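Local atomic coordinates of type I site-specific restriction-modification system, R (Restriction) subunit (Vibrio vulnificus, PDB entry 3H1T), a protein that is a fragment of a putative type I restriction enzyme HsdR subunit, which probably binds DNA and hydrolyses ATP to drive DNA translocation. Residues V61-S66 against L371-V376. Numbering follows the deposited sequence.
Sequences VQFKGS and LAPYRV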
loop_
_atom_site.group_PDB
_atom_site.type_symbol
_atom_site.label_atom_id
_atom_site.label_comp_id
_atom_site.label_asym_id
_atom_site.label_seq_id
_atom_site.Cartn_x
_atom_site.Cartn_y
_atom_site.Cartn_z
ATOM N N VAL A 61 0.157 -9.106 12.760
ATOM C CA VAL A 61 -0.120 -10.530 12.822
ATOM C C VAL A 61 1.159 -11.159 13.356
ATOM O O VAL A 61 2.219 -11.062 12.734
ATOM C CB VAL A 61 -0.428 -11.126 11.434
ATOM C CG1 VAL A 61 -0.289 -12.652 11.492
ATOM C CG2 VAL A 61 -1.836 -10.755 10.998
ATOM N N GLN A 62 1.058 -11.785 14.520
ATOM C CA GLN A 62 2.203 -12.412 15.166
ATOM C C GLN A 62 2.016 -13.905 15.337
ATOM O O GLN A 62 0.973 -14.465 14.987
ATOM C CB GLN A 62 2.421 -11.814 16.554
ATOM C CG GLN A 62 3.252 -10.552 16.613
ATOM C CD GLN A 62 2.997 -9.781 17.894
ATOM O OE1 GLN A 62 2.531 -10.341 18.890
ATOM N NE2 GLN A 62 3.301 -8.489 17.875
ATOM N N PHE A 63 3.038 -14.549 15.896
ATOM C CA PHE A 63 2.998 -15.982 16.158
ATOM C C PHE A 63 3.480 -16.254 17.575
ATOM O O PHE A 63 4.321 -15.539 18.120
ATOM C CB PHE A 63 3.856 -16.753 15.148
ATOM C CG PHE A 63 3.388 -16.615 13.721
ATOM C CD1 PHE A 63 3.741 -15.497 12.966
ATOM C CD2 PHE A 63 2.593 -17.596 13.129
ATOM C CE1 PHE A 63 3.318 -15.354 11.642
ATOM C CE2 PHE A 63 2.160 -17.459 11.798
ATOM C CZ PHE A 63 2.530 -16.335 11.057
ATOM N N LYS A 64 2.923 -17.287 18.184
ATOM C CA LYS A 64 3.298 -17.656 19.547
ATOM C C LYS A 64 3.189 -19.164 19.593
ATOM O O LYS A 64 2.091 -19.713 19.421
ATOM C CB LYS A 64 2.322 -17.072 20.569
ATOM C CG LYS A 64 2.192 -15.551 20.614
ATOM C CD LYS A 64 3.400 -14.857 21.235
ATOM C CE LYS A 64 3.038 -13.429 21.648
ATOM N NZ LYS A 64 2.126 -12.797 20.649
ATOM N N GLY A 65 4.302 -19.841 19.854
ATOM C CA GLY A 65 4.268 -21.289 19.869
ATOM C C GLY A 65 3.912 -21.691 18.448
ATOM O O GLY A 65 4.437 -21.142 17.474
ATOM N N SER A 66 2.998 -22.631 18.306
ATOM C CA SER A 66 2.576 -23.070 16.988
ATOM C C SER A 66 1.321 -22.302 16.576
ATOM O O SER A 66 0.736 -22.583 15.530
ATOM C CB SER A 66 2.306 -24.582 17.045
ATOM O OG SER A 66 1.914 -24.958 18.359
ATOM N N LEU A 371 -1.234 -5.582 6.052
ATOM C CA LEU A 371 -0.691 -6.421 4.994
ATOM C C LEU A 371 -0.226 -7.684 5.700
ATOM O O LEU A 371 0.041 -7.660 6.902
ATOM C CB LEU A 371 0.467 -5.727 4.276
ATOM C CG LEU A 371 0.135 -4.527 3.390
ATOM C CD1 LEU A 371 1.428 -4.033 2.759
ATOM C CD2 LEU A 371 -0.870 -4.913 2.307
ATOM N N ALA A 372 -0.114 -8.782 4.959
ATOM C CA ALA A 372 0.257 -10.058 5.557
ATOM C C ALA A 372 1.738 -10.396 5.663
ATOM O O ALA A 372 2.522 -10.105 4.767
ATOM C CB ALA A 372 -0.482 -11.188 4.835
ATOM N N PRO A 373 2.146 -11.005 6.784
ATOM C CA PRO A 373 3.552 -11.398 6.983
ATOM C C PRO A 373 3.878 -12.663 6.155
ATOM O O PRO A 373 2.966 -13.322 5.662
ATOM C CB PRO A 373 3.633 -11.606 8.501
ATOM C CG PRO A 373 2.234 -12.059 8.848
ATOM C CD PRO A 373 1.390 -11.109 8.047
ATOM N N TYR A 374 5.150 -13.025 6.015
ATOM C CA TYR A 374 5.488 -14.182 5.187
ATOM C C TYR A 374 6.661 -15.033 5.667
ATOM O O TYR A 374 7.504 -14.573 6.435
ATOM C CB TYR A 374 5.785 -13.686 3.763
ATOM C CG TYR A 374 6.848 -12.594 3.722
ATOM C CD1 TYR A 374 8.208 -12.912 3.776
ATOM C CD2 TYR A 374 6.490 -11.237 3.717
ATOM C CE1 TYR A 374 9.174 -11.910 3.831
ATOM C CE2 TYR A 374 7.455 -10.239 3.774
ATOM C CZ TYR A 374 8.789 -10.578 3.832
ATOM O OH TYR A 374 9.712 -9.559 3.899
ATOM N N ARG A 375 6.689 -16.282 5.208
ATOM C CA ARG A 375 7.778 -17.204 5.513
ATOM C C ARG A 375 8.517 -17.481 4.213
ATOM O O ARG A 375 7.891 -17.651 3.168
ATOM C CB ARG A 375 7.263 -18.544 6.048
ATOM C CG ARG A 375 6.847 -18.548 7.493
ATOM C CD ARG A 375 5.507 -17.875 7.690
ATOM N NE ARG A 375 5.200 -17.687 9.106
ATOM C CZ ARG A 375 4.937 -18.674 9.960
ATOM N NH1 ARG A 375 4.933 -19.942 9.551
ATOM N NH2 ARG A 375 4.699 -18.394 11.236
ATOM N N VAL A 376 9.841 -17.510 4.255
ATOM C CA VAL A 376 10.578 -17.823 3.053
ATOM C C VAL A 376 11.170 -19.227 3.165
ATOM O O VAL A 376 11.748 -19.595 4.184
ATOM C CB VAL A 376 11.737 -16.840 2.780
ATOM C CG1 VAL A 376 12.474 -17.280 1.518
ATOM C CG2 VAL A 376 11.217 -15.430 2.615
HETATM O O HOH W 1 0.239 -7.753 10.248
#
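Over one face of the Phe63 ring lies the guanidinium group of Arg375, in a cation-pi contact: CZ of Arg375 is 3.8 Å from the centroid of the Phe63 ring, 26° off its normal and displaced toward the rim. The two planes are inclined by 39°, so the guanidinium is tilted over the ring instead of lying flat on it. The side chains reach the contact from opposite directions. Arg375 leaves its backbone without heading for Phe63, and a bend at chi2 (76°) brings its end to the ring. Trp551 joins the cluster, meeting the Phe63 ring edge-to-face and making a second cation-pi contact with Arg375.

Beside this pair, Val61 and Pro373 cross at about a right angle and add an apolar contact next to the ring. Val61 CG1, anti to the backbone N, lies 3.7 Å from CG of Pro373, whose same corner is 4.5 Å from Phe63 CE1. A water accepts from Val61 N at 2.9 Å and reaches Leu371 O through a weaker bond of 3.4 Å.

Strand 61-64 pairs with 67-70 in a two-stranded beta hairpin, while 374-381 runs between 552-556 and 576-582 in the sheet of the C-terminal helicase domain. The contact thus docks a hairpin from the N-terminal region against the start of an inner strand of this RecA-like domain, in a chain with the tandem P-loop NTPase folds of superfamily 2 helicases.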